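Local coordinates for protein putative rRNA methyltransferase (Sorangium cellulosum, PDB 4RWZ) that probably methylates 16S rRNA of the 30S ribosomal subunit, a modification that confers resistance to aminoglycoside antibiotics, at residues Trp12-Leu17 / Ala95-Thr100; Arg62-Arg67 / Ala80-Ala85; Pro169-Arg172 / Glu177-Thr180. One frame throughout, in Å; residues are numbered along the deposited sequence.

Contact 1 of 3, residues Trp12-Leu17 / Ala95-Thr100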
ATOM      1  N   TRP A  12     -12.820 -13.851   2.010  1.00 35.96           N
ATOM      2  CA  TRP A  12     -12.525 -14.336   0.653  1.00 32.44           C
ATOM      3  C   TRP A  12     -11.379 -15.311   0.738  1.00 38.10           C
ATOM      4  O   TRP A  12     -10.593 -15.224   1.677  1.00 40.74           O
ATOM      5  CB  TRP A  12     -12.061 -13.211  -0.285  1.00 31.37           C
ATOM      6  CG  TRP A  12     -13.150 -12.353  -0.837  1.00 38.66           C
ATOM      7  CD1 TRP A  12     -14.374 -12.114  -0.287  1.00 39.56           C
ATOM      8  CD2 TRP A  12     -13.102 -11.624  -2.061  1.00 37.04           C
ATOM      9  NE1 TRP A  12     -15.090 -11.261  -1.103  1.00 39.93           N
ATOM     10  CE2 TRP A  12     -14.332 -10.953  -2.201  1.00 37.76           C
ATOM     11  CE3 TRP A  12     -12.136 -11.479  -3.060  1.00 35.40           C
ATOM     12  CZ2 TRP A  12     -14.619 -10.141  -3.293  1.00 38.75           C
ATOM     13  CZ3 TRP A  12     -12.416 -10.658  -4.140  1.00 36.28           C
ATOM     14  CH2 TRP A  12     -13.649 -10.000  -4.248  1.00 36.30           C
ATOM     15  N   THR A  13     -11.290 -16.227  -0.237  1.00 39.76           N
ATOM     16  CA  THR A  13     -10.141 -17.125  -0.382  1.00 41.06           C
ATOM     17  C   THR A  13      -9.286 -16.604  -1.520  1.00 40.08           C
ATOM     18  O   THR A  13      -9.697 -15.686  -2.230  1.00 37.05           O
ATOM     19  CB  THR A  13     -10.564 -18.571  -0.740  1.00 43.26           C
ATOM     20  OG1 THR A  13     -11.266 -18.566  -1.992  1.00 46.08           O
ATOM     21  CG2 THR A  13     -11.471 -19.152   0.323  1.00 42.08           C
ATOM     22  N   ARG A  14      -8.104 -17.188  -1.709  1.00 39.27           N
ATOM     23  CA  ARG A  14      -7.223 -16.776  -2.794  1.00 39.93           C
ATOM     24  C   ARG A  14      -7.908 -17.073  -4.136  1.00 44.31           C
ATOM     25  O   ARG A  14      -7.804 -16.281  -5.083  1.00 41.91           O
ATOM     26  CB  ARG A  14      -5.837 -17.453  -2.655  1.00 43.93           C
ATOM     27  CG  ARG A  14      -4.876 -17.359  -3.863  1.00 46.36           C
ATOM     28  CD  ARG A  14      -4.076 -16.039  -3.929  1.00 45.45           C
ATOM     29  NE  ARG A  14      -3.154 -16.063  -5.069  1.00 50.03           N
ATOM     30  CZ  ARG A  14      -2.015 -15.371  -5.158  1.00 49.33           C
ATOM     31  NH1 ARG A  14      -1.634 -14.552  -4.170  1.00 44.61           N
ATOM     32  NH2 ARG A  14      -1.256 -15.491  -6.250  1.00 41.71           N
ATOM     33  N   ALA A  15      -8.674 -18.169  -4.188  1.00 47.71           N
ATOM     34  CA  ALA A  15      -9.396 -18.546  -5.407  1.00 51.06           C
ATOM     35  C   ALA A  15     -10.494 -17.538  -5.751  1.00 48.19           C
ATOM     36  O   ALA A  15     -10.712 -17.252  -6.920  1.00 49.52           O
ATOM     37  CB  ALA A  15      -9.982 -19.978  -5.293  1.00 49.49           C
ATOM     38  N   ASP A  16     -11.164 -17.003  -4.727  1.00 48.50           N
ATOM     39  CA  ASP A  16     -12.134 -15.920  -4.898  1.00 45.62           C
ATOM     40  C   ASP A  16     -11.459 -14.706  -5.514  1.00 43.54           C
ATOM     41  O   ASP A  16     -11.956 -14.111  -6.468  1.00 44.61           O
ATOM     42  CB  ASP A  16     -12.688 -15.487  -3.542  1.00 48.84           C
ATOM     43  CG  ASP A  16     -13.587 -16.515  -2.918  1.00 52.37           C
ATOM     44  OD1 ASP A  16     -14.112 -17.366  -3.668  1.00 56.12           O
ATOM     45  OD2 ASP A  16     -13.748 -16.475  -1.674  1.00 48.06           O
ATOM     46  N   LEU A  17     -10.306 -14.350  -4.959  1.00 43.11           N
ATOM     47  CA  LEU A  17      -9.564 -13.194  -5.421  1.00 37.94           C
ATOM     48  C   LEU A  17      -9.094 -13.449  -6.845  1.00 40.79           C
ATOM     49  O   LEU A  17      -9.289 -12.606  -7.736  1.00 35.03           O
ATOM     50  CB  LEU A  17      -8.370 -12.895  -4.491  1.00 37.15           C
ATOM     51  CG  LEU A  17      -7.482 -11.709  -4.900  1.00 36.37           C
ATOM     52  CD1 LEU A  17      -8.336 -10.421  -5.054  1.00 28.35           C
ATOM     53  CD2 LEU A  17      -6.333 -11.492  -3.926  1.00 33.05           C
ATOM     54  N   ALA A  95      -0.093 -11.918  -1.435  1.00 23.80           N
ATOM     55  CA  ALA A  95       1.345 -12.097  -1.691  1.00 23.17           C
ATOM     56  C   ALA A  95       1.728 -12.150  -3.139  1.00 29.49           C
ATOM     57  O   ALA A  95       1.092 -12.852  -3.918  1.00 30.29           O
ATOM     58  CB  ALA A  95       1.877 -13.366  -0.952  1.00 27.18           C
ATOM     59  N   GLY A  96       2.777 -11.390  -3.501  1.00 24.59           N
ATOM     60  CA  GLY A  96       3.326 -11.418  -4.836  1.00 25.00           C
ATOM     61  C   GLY A  96       2.423 -10.865  -5.922  1.00 30.32           C
ATOM     62  O   GLY A  96       2.722 -11.063  -7.082  1.00 28.05           O
ATOM     63  N   LEU A  97       1.353 -10.145  -5.584  1.00 29.38           N
ATOM     64  CA  LEU A  97       0.438  -9.691  -6.632  1.00 26.27           C
ATOM     65  C   LEU A  97       0.712  -8.325  -7.254  1.00 29.14           C
ATOM     66  O   LEU A  97       0.363  -8.119  -8.428  1.00 28.02           O
ATOM     67  CB  LEU A  97      -1.015  -9.644  -6.127  1.00 29.99           C
ATOM     68  CG  LEU A  97      -1.724 -10.940  -5.764  1.00 32.12           C
ATOM     69  CD1 LEU A  97      -3.178 -10.552  -5.404  1.00 36.98           C
ATOM     70  CD2 LEU A  97      -1.676 -11.953  -6.894  1.00 34.22           C
ATOM     71  N   ALA A  98       1.261  -7.368  -6.492  1.00 24.35           N
ATOM     72  CA  ALA A  98       1.177  -5.955  -6.950  1.00 26.06           C
ATOM     73  C   ALA A  98       2.206  -5.625  -8.007  1.00 24.09           C
ATOM     74  O   ALA A  98       3.381  -5.909  -7.824  1.00 22.73           O
ATOM     75  CB  ALA A  98       1.316  -4.944  -5.756  1.00 19.01           C
ATOM     76  N   HIS A  99       1.762  -5.022  -9.114  1.00 22.32           N
ATOM     77  CA  HIS A  99       2.692  -4.342 -10.029  1.00 24.24           C
ATOM     78  C   HIS A  99       3.093  -3.010  -9.427  1.00 22.54           C
ATOM     79  O   HIS A  99       4.206  -2.545  -9.648  1.00 22.62           O
ATOM     80  CB  HIS A  99       2.027  -4.051 -11.382  1.00 25.20           C
ATOM     81  CG  HIS A  99       1.738  -5.274 -12.170  1.00 28.39           C
ATOM     82  ND1 HIS A  99       0.625  -6.057 -11.954  1.00 27.71           N
ATOM     83  CD2 HIS A  99       2.430  -5.862 -13.180  1.00 30.31           C
ATOM     84  CE1 HIS A  99       0.639  -7.071 -12.803  1.00 32.26           C
ATOM     85  NE2 HIS A  99       1.727  -6.980 -13.545  1.00 29.15           N
ATOM     86  N   THR A 100       2.178  -2.412  -8.647  1.00 21.70           N
ATOM     87  CA  THR A 100       2.424  -1.130  -7.966  1.00 18.87           C
ATOM     88  C   THR A 100       1.870  -1.178  -6.555  1.00 18.50           C
ATOM     89  O   THR A 100       0.688  -1.535  -6.378  1.00 18.98           O
ATOM     90  CB  THR A 100       1.714   0.030  -8.715  1.00 25.74           C
ATOM     91  OG1 THR A 100       2.055  -0.038 -10.115  1.00 25.13           O
ATOM     92  CG2 THR A 100       2.130   1.384  -8.121  1.00 24.63           C
TER
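Arg-14 and Leu-97 run antiparallel alongside one another, and the guanidinium of Arg-14 lies against the leucine methyl CD2. That methyl covers one face of the group, with NH2 of Arg-14 at 3.6 Å from CD2 of Leu-97. The edge of the same group is used for a polar bond. NH1 of Arg-14 donates to the backbone O of Ala-95 over 3.2 Å, with an N-H...O angle of 167°. The oxygen lies almost in the guanidinium plane, and the N-H meets a lone pair of the carbonyl. The arginine chain leaves the helix with CG anti to the backbone N (chi1 168°) and bends at chi2, which carries the charged end across to the loop. Two of its nitrogens have further partners: NH1 also bonds to O of Glu-93, and NE pairs with Glu-18. The segments belong to the Rossmann-like methyltransferase fold: helix 14-21 meets the loop that leads into strand 98-104 of the central sheet. The ends of Leu-17 and Leu-97 meet head on, CD2 of Leu-17 standing 3.6 Å from CD1 of Leu-97. The helix start is closed by a capping box. Asp-16 N donates to OG1 of Thr-13 at 3.2 Å, and Thr-13 N returns a bond to OD2 of Asp-16 at 2.9 Å, meeting that oxygen from above the carboxylate plane.

Contact 2 of 3, residues Arg62-Arg67 / Ala80-Ala85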
ATOM      1  N   ARG A  62     -16.057   1.926   4.661  1.00 18.87           N
ATOM      2  CA  ARG A  62     -17.475   1.524   4.523  1.00 18.25           C
ATOM      3  C   ARG A  62     -18.087   2.190   3.292  1.00 18.17           C
ATOM      4  O   ARG A  62     -18.725   1.543   2.449  1.00 19.61           O
ATOM      5  CB  ARG A  62     -18.271   1.941   5.752  1.00 19.87           C
ATOM      6  CG  ARG A  62     -19.794   1.691   5.554  1.00 27.23           C
ATOM      7  CD  ARG A  62     -20.656   2.498   6.540  1.00 32.72           C
ATOM      8  NE  ARG A  62     -20.517   3.946   6.332  1.00 35.85           N
ATOM      9  CZ  ARG A  62     -21.029   4.619   5.290  1.00 29.61           C
ATOM     10  NH1 ARG A  62     -21.709   4.003   4.310  1.00 31.68           N
ATOM     11  NH2 ARG A  62     -20.845   5.929   5.216  1.00 33.59           N
ATOM     12  N   GLU A  63     -17.903   3.496   3.222  1.00 17.31           N
ATOM     13  CA  GLU A  63     -18.588   4.271   2.188  1.00 18.47           C
ATOM     14  C   GLU A  63     -18.135   3.935   0.781  1.00 16.60           C
ATOM     15  O   GLU A  63     -18.945   3.691  -0.175  1.00 16.79           O
ATOM     16  CB  GLU A  63     -18.415   5.768   2.455  1.00 18.61           C
ATOM     17  CG  GLU A  63     -18.953   6.603   1.281  1.00 23.99           C
ATOM     18  CD  GLU A  63     -18.742   8.131   1.462  1.00 27.47           C
ATOM     19  OE1 GLU A  63     -18.444   8.600   2.583  1.00 23.43           O
ATOM     20  OE2 GLU A  63     -18.855   8.842   0.452  1.00 33.69           O
ATOM     21  N   VAL A  64     -16.825   4.007   0.598  1.00 16.00           N
ATOM     22  CA  VAL A  64     -16.273   3.723  -0.718  1.00 15.56           C
ATOM     23  C   VAL A  64     -16.504   2.290  -1.145  1.00 15.82           C
ATOM     24  O   VAL A  64     -16.721   2.047  -2.336  1.00 16.80           O
ATOM     25  CB  VAL A  64     -14.725   4.035  -0.802  1.00 15.03           C
ATOM     26  CG1 VAL A  64     -13.925   3.034   0.018  1.00 19.36           C
ATOM     27  CG2 VAL A  64     -14.271   3.954  -2.245  1.00 18.22           C
ATOM     28  N   SER A  65     -16.430   1.333  -0.187  1.00 16.89           N
ATOM     29  CA  SER A  65     -16.584  -0.078  -0.589  1.00 19.00           C
ATOM     30  C   SER A  65     -18.071  -0.363  -0.981  1.00 18.68           C
ATOM     31  O   SER A  65     -18.314  -1.133  -1.886  1.00 17.58           O
ATOM     32  CB  SER A  65     -16.109  -1.061   0.501  1.00 16.98           C
ATOM     33  OG  SER A  65     -16.881  -0.967   1.681  1.00 18.38           O
ATOM     34  N   TRP A  66     -19.026   0.300  -0.341  1.00 17.63           N
ATOM     35  CA  TRP A  66     -20.423   0.209  -0.728  1.00 18.37           C
ATOM     36  C   TRP A  66     -20.608   0.775  -2.127  1.00 20.06           C
ATOM     37  O   TRP A  66     -21.191   0.141  -3.010  1.00 21.26           O
ATOM     38  CB  TRP A  66     -21.320   0.988   0.236  1.00 21.20           C
ATOM     39  CG  TRP A  66     -22.771   0.897  -0.164  1.00 21.36           C
ATOM     40  CD1 TRP A  66     -23.562   1.876  -0.749  1.00 24.85           C
ATOM     41  CD2 TRP A  66     -23.578  -0.271  -0.064  1.00 21.36           C
ATOM     42  NE1 TRP A  66     -24.834   1.366  -0.957  1.00 26.15           N
ATOM     43  CE2 TRP A  66     -24.859   0.052  -0.553  1.00 25.82           C
ATOM     44  CE3 TRP A  66     -23.348  -1.560   0.437  1.00 24.60           C
ATOM     45  CZ2 TRP A  66     -25.923  -0.892  -0.562  1.00 31.13           C
ATOM     46  CZ3 TRP A  66     -24.385  -2.495   0.421  1.00 31.03           C
ATOM     47  CH2 TRP A  66     -25.661  -2.152  -0.054  1.00 29.10           C
ATOM     48  N   ARG A  67     -20.065   1.974  -2.326  1.00 17.35           N
ATOM     49  CA  ARG A  67     -20.232   2.652  -3.596  1.00 17.89           C
ATOM     50  C   ARG A  67     -19.659   1.808  -4.728  1.00 20.65           C
ATOM     51  O   ARG A  67     -20.277   1.593  -5.791  1.00 20.36           O
ATOM     52  CB  ARG A  67     -19.562   4.027  -3.512  1.00 18.17           C
ATOM     53  CG  ARG A  67     -19.440   4.710  -4.872  1.00 25.36           C
ATOM     54  CD  ARG A  67     -18.684   6.041  -4.694  1.00 32.02           C
ATOM     55  NE  ARG A  67     -19.466   6.836  -3.765  1.00 41.47           N
ATOM     56  CZ  ARG A  67     -18.991   7.371  -2.638  1.00 38.20           C
ATOM     57  NH1 ARG A  67     -17.704   7.292  -2.328  1.00 39.95           N
ATOM     58  NH2 ARG A  67     -19.816   8.046  -1.871  1.00 35.21           N
ATOM     59  N   ALA A  80     -12.287  -2.480  -8.258  1.00 19.67           N
ATOM     60  CA  ALA A  80     -11.819  -1.991  -6.964  1.00 18.06           C
ATOM     61  C   ALA A  80     -12.204  -2.981  -5.883  1.00 18.00           C
ATOM     62  O   ALA A  80     -13.282  -3.583  -5.918  1.00 20.75           O
ATOM     63  CB  ALA A  80     -12.423  -0.625  -6.641  1.00 18.55           C
ATOM     64  N   LEU A  81     -11.322  -3.116  -4.903  1.00 18.34           N
ATOM     65  CA  LEU A  81     -11.569  -3.998  -3.766  1.00 18.21           C
ATOM     66  C   LEU A  81     -11.005  -3.348  -2.510  1.00 17.56           C
ATOM     67  O   LEU A  81      -9.927  -2.734  -2.567  1.00 17.52           O
ATOM     68  CB  LEU A  81     -10.845  -5.346  -3.958  1.00 22.51           C
ATOM     69  CG  LEU A  81     -11.173  -6.431  -2.910  1.00 22.28           C
ATOM     70  CD1 LEU A  81     -12.640  -6.845  -3.075  1.00 23.39           C
ATOM     71  CD2 LEU A  81     -10.198  -7.602  -3.151  1.00 27.35           C
ATOM     72  N   PHE A  82     -11.705  -3.521  -1.377  1.00 17.27           N
ATOM     73  CA  PHE A  82     -11.250  -2.965  -0.075  1.00 19.58           C
ATOM     74  C   PHE A  82     -11.082  -4.053   0.967  1.00 17.72           C
ATOM     75  O   PHE A  82     -12.002  -4.820   1.180  1.00 19.64           O
ATOM     76  CB  PHE A  82     -12.239  -1.881   0.379  1.00 16.15           C
ATOM     77  CG  PHE A  82     -12.224  -0.750  -0.621  1.00 15.58           C
ATOM     78  CD1 PHE A  82     -11.229   0.219  -0.561  1.00 19.30           C
ATOM     79  CD2 PHE A  82     -13.116  -0.754  -1.667  1.00 16.80           C
ATOM     80  CE1 PHE A  82     -11.147   1.202  -1.552  1.00 17.18           C
ATOM     81  CE2 PHE A  82     -13.043   0.222  -2.675  1.00 15.87           C
ATOM     82  CZ  PHE A  82     -12.074   1.219  -2.577  1.00 19.11           C
ATOM     83  N   VAL A  83      -9.898  -4.112   1.569  1.00 17.02           N
ATOM     84  CA  VAL A  83      -9.446  -5.224   2.403  1.00 19.51           C
ATOM     85  C   VAL A  83      -9.061  -4.714   3.785  1.00 23.52           C
ATOM     86  O   VAL A  83      -8.406  -3.685   3.914  1.00 19.24           O
ATOM     87  CB  VAL A  83      -8.217  -5.893   1.730  1.00 17.90           C
ATOM     88  CG1 VAL A  83      -7.512  -6.910   2.671  1.00 19.37           C
ATOM     89  CG2 VAL A  83      -8.711  -6.564   0.418  1.00 21.39           C
ATOM     90  N   VAL A  84      -9.489  -5.413   4.821  1.00 20.58           N
ATOM     91  CA  VAL A  84      -9.171  -4.974   6.160  1.00 18.70           C
ATOM     92  C   VAL A  84      -7.935  -5.726   6.689  1.00 19.20           C
ATOM     93  O   VAL A  84      -7.985  -6.957   6.929  1.00 20.48           O
ATOM     94  CB  VAL A  84     -10.375  -5.259   7.144  1.00 19.89           C
ATOM     95  CG1 VAL A  84     -10.048  -4.713   8.486  1.00 22.51           C
ATOM     96  CG2 VAL A  84     -11.647  -4.597   6.582  1.00 22.49           C
ATOM     97  N   ALA A  85      -6.842  -4.996   6.892  1.00 22.58           N
ATOM     98  CA  ALA A  85      -5.597  -5.605   7.402  1.00 23.01           C
ATOM     99  C   ALA A  85      -4.638  -4.511   7.873  1.00 20.29           C
ATOM    100  O   ALA A  85      -4.682  -3.373   7.413  1.00 19.83           O
ATOM    101  CB  ALA A  85      -4.922  -6.465   6.330  1.00 24.39           C
TER
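Val-64 meets the ring of Phe-82 with both methyls, CG1 over one face and CG2 beyond the rim at CZ. The main interaction is a CH-pi contact. CG1 of Val-64 stands over the middle of the ring, 3.7 Å from the Phe-82 centroid and only 14° from the ring normal. CG2 of Val-64 is 3.5 Å from CZ of Phe-82. The two side chains cross at about a right angle. The chi1 of Val-64 (70°) puts CG1 between the backbone N and the carbonyl carbon, while CG2 is anti to N; both methyls reach the ring.

A second apolar contact is made by CA and CB of Ser-65, CA coming in obliquely. CA of Ser-65 and CD2 of Phe-82 are 3.7 Å apart, and CB of Ser-65 is equally near that ring atom. Within the two segments the backbones come nearest here, at Ser-65 and Phe-82. The two elements are consecutive parts of a beta-alpha-beta unit, strand 49-55, helix 62-68 and strand 80-84, within the Rossmann-like sheet. Val-39 of helix 37-45 also touches Phe-82, and Tyr-40 of that helix touches Val-64 and Arg-67.

Polar bonds run along the helix or elsewhere in the chain. OG of Ser-65 bonds to O of Met-61, one turn earlier, and to N of Gly-6. Within the helix, NH2 of Arg-67 forms a salt bridge with OE2 of Glu-63 at 2.6 Å. The bond is nearly straight, lies close to the guanidinium plane and uses the anti lone pair of the carboxylate oxygen.

Contact 3 of 3, residues Pro169-Arg172 / Glu177-Thr180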
ATOM      1  N   PRO A 169      21.147   0.336   1.367  1.00 29.53           N
ATOM      2  CA  PRO A 169      21.510  -1.032   1.741  1.00 28.75           C
ATOM      3  C   PRO A 169      20.375  -1.764   2.449  1.00 26.80           C
ATOM      4  O   PRO A 169      20.185  -2.965   2.201  1.00 25.97           O
ATOM      5  CB  PRO A 169      22.683  -0.833   2.718  1.00 30.42           C
ATOM      6  CG  PRO A 169      23.229   0.530   2.421  1.00 32.12           C
ATOM      7  CD  PRO A 169      22.013   1.335   2.027  1.00 31.01           C
ATOM      8  N   ALA A 170      19.623  -1.045   3.279  1.00 26.19           N
ATOM      9  CA  ALA A 170      18.541  -1.646   4.051  1.00 25.23           C
ATOM     10  C   ALA A 170      17.400  -2.050   3.109  1.00 23.08           C
ATOM     11  O   ALA A 170      16.763  -3.109   3.271  1.00 21.87           O
ATOM     12  CB  ALA A 170      18.045  -0.678   5.073  1.00 24.49           C
ATOM     13  N   TYR A 171      17.082  -1.202   2.145  1.00 23.36           N
ATOM     14  CA  TYR A 171      16.046  -1.586   1.187  1.00 22.37           C
ATOM     15  C   TYR A 171      16.511  -2.820   0.389  1.00 22.44           C
ATOM     16  O   TYR A 171      15.734  -3.761   0.193  1.00 21.40           O
ATOM     17  CB  TYR A 171      15.680  -0.405   0.244  1.00 23.00           C
ATOM     18  CG  TYR A 171      14.600   0.485   0.830  1.00 22.40           C
ATOM     19  CD1 TYR A 171      14.836   1.245   1.971  1.00 22.74           C
ATOM     20  CD2 TYR A 171      13.323   0.561   0.243  1.00 21.64           C
ATOM     21  CE1 TYR A 171      13.842   2.056   2.534  1.00 22.27           C
ATOM     22  CE2 TYR A 171      12.334   1.372   0.769  1.00 21.90           C
ATOM     23  CZ  TYR A 171      12.600   2.115   1.925  1.00 22.91           C
ATOM     24  OH  TYR A 171      11.603   2.909   2.468  1.00 23.93           O
ATOM     25  N   ARG A 172      17.787  -2.831  -0.033  1.00 23.82           N
ATOM     26  CA  ARG A 172      18.302  -3.989  -0.746  1.00 24.07           C
ATOM     27  C   ARG A 172      18.197  -5.238   0.152  1.00 23.54           C
ATOM     28  O   ARG A 172      17.935  -6.348  -0.342  1.00 23.63           O
ATOM     29  CB  ARG A 172      19.785  -3.793  -1.162  1.00 25.85           C
ATOM     30  CG  ARG A 172      19.894  -3.096  -2.426  1.00 30.30           C
ATOM     31  CD  ARG A 172      21.365  -3.174  -2.963  1.00 38.29           C
ATOM     32  NE  ARG A 172      21.478  -2.430  -4.199  1.00 46.95           N
ATOM     33  CZ  ARG A 172      22.489  -1.610  -4.471  1.00 57.83           C
ATOM     34  NH1 ARG A 172      23.468  -1.449  -3.585  1.00 62.55           N
ATOM     35  NH2 ARG A 172      22.527  -0.966  -5.635  1.00 57.78           N
ATOM     36  N   GLU A 177      15.205  -2.220  -4.657  1.00 24.06           N
ATOM     37  CA  GLU A 177      16.245  -1.306  -5.119  1.00 28.08           C
ATOM     38  C   GLU A 177      15.664   0.096  -5.233  1.00 26.08           C
ATOM     39  O   GLU A 177      14.783   0.331  -6.053  1.00 26.18           O
ATOM     40  CB  GLU A 177      16.776  -1.783  -6.473  1.00 26.65           C
ATOM     41  CG  GLU A 177      17.914  -0.944  -7.000  1.00 30.72           C
ATOM     42  CD  GLU A 177      19.209  -1.101  -6.200  1.00 40.63           C
ATOM     43  OE1 GLU A 177      19.495  -2.210  -5.686  1.00 41.75           O
ATOM     44  OE2 GLU A 177      19.990  -0.123  -6.144  1.00 45.76           O
ATOM     45  N   ILE A 178      16.122   1.026  -4.399  1.00 26.53           N
ATOM     46  CA  ILE A 178      15.599   2.405  -4.472  1.00 27.18           C
ATOM     47  C   ILE A 178      15.882   3.027  -5.843  1.00 28.80           C
ATOM     48  O   ILE A 178      16.989   2.929  -6.355  1.00 31.57           O
ATOM     49  CB  ILE A 178      16.206   3.307  -3.366  1.00 28.77           C
ATOM     50  CG1 ILE A 178      15.711   2.810  -1.992  1.00 31.63           C
ATOM     51  CG2 ILE A 178      15.805   4.760  -3.573  1.00 29.76           C
ATOM     52  CD1 ILE A 178      16.132   3.667  -0.791  1.00 33.05           C
ATOM     53  N   ARG A 179      14.877   3.661  -6.409  1.00 29.01           N
ATOM     54  CA  ARG A 179      14.999   4.278  -7.737  1.00 30.67           C
ATOM     55  C   ARG A 179      14.998   5.772  -7.653  1.00 36.56           C
ATOM     56  O   ARG A 179      15.939   6.423  -8.051  1.00 46.82           O
ATOM     57  CB  ARG A 179      13.876   3.790  -8.645  1.00 33.11           C
ATOM     58  CG  ARG A 179      14.028   2.306  -8.950  1.00 37.21           C
ATOM     59  CD  ARG A 179      15.377   2.033  -9.659  1.00 44.32           C
ATOM     60  NE  ARG A 179      15.549   0.620 -10.009  1.00 47.72           N
ATOM     61  CZ  ARG A 179      16.694   0.084 -10.422  1.00 52.35           C
ATOM     62  NH1 ARG A 179      17.784   0.831 -10.514  1.00 50.84           N
ATOM     63  NH2 ARG A 179      16.756  -1.207 -10.710  1.00 55.53           N
ATOM     64  N   THR A 180      13.926   6.330  -7.149  1.00 33.31           N
ATOM     65  CA  THR A 180      13.762   7.765  -7.118  1.00 38.53           C
ATOM     66  C   THR A 180      13.672   8.239  -5.678  1.00 38.29           C
ATOM     67  O   THR A 180      13.005   7.607  -4.861  1.00 32.28           O
ATOM     68  CB  THR A 180      12.438   8.120  -7.845  1.00 47.84           C
ATOM     69  OG1 THR A 180      12.589   7.821  -9.237  1.00 50.84           O
ATOM     70  CG2 THR A 180      12.040   9.576  -7.643  1.00 51.59           C
TER
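Tyr-171 turns one ring face to Ile-178. The methyl CD1 of Ile-178 lies 4.1 Å from the Tyr-171 ring centroid, 21° off the normal and shifted toward the rim, which makes a CH-pi contact. CG1 of Ile-178 fills in at the base of the ring, 3.8 Å from CG of Tyr-171. The phenol OH bonds to the backbone O of Leu-114. Next along the helix, Arg-172 pairs with Glu-177. The two chains run alongside each other in one direction. NE of Arg-172 donates to OE1 of Glu-177 near the guanidinium plane; the bond is modelled at 2.5 Å, so short that its exact length is doubtful. NH2 of Arg-172 adds a weak bond to OE2 of Glu-177 at 2.7 Å, with the N-H...O angle down to 122°. The two flat groups are tilted 37° apart. Glu-177 bends at chi2, which brings its carboxylate over to the extended arginine. The salt bridge spans the short turn between the end of helix 160-172 and strand 176-183. This strand is the outermost on its side of the sheet and pairs antiparallel with strand 207-213, whose Leu-209 packs on both Tyr-171 and Ile-178.

Overall arrangement
After the hairpin of strands 2-5 and 8-11, helix 14-21 opens contact 1, which closes a long loop at residues 95-100. Contact 2 is nested inside that loop. The two touch: Trp-12 and Leu-17 of contact 1 both pack on Leu-81 of contact 2. Contact 3 follows in series and closes a short helix-to-strand turn. It lies about 31 Å from contact 2, centre to centre, across the chain's centre. All three reach the same seven-stranded sheet. Contact 2 ties helix 62-68 to the edge strand 80-84, contact 1 ties helix 14-21 to the lead-in of the inner strand 98-104, and contact 3 ties helix 160-172 to the other edge strand, 176-183.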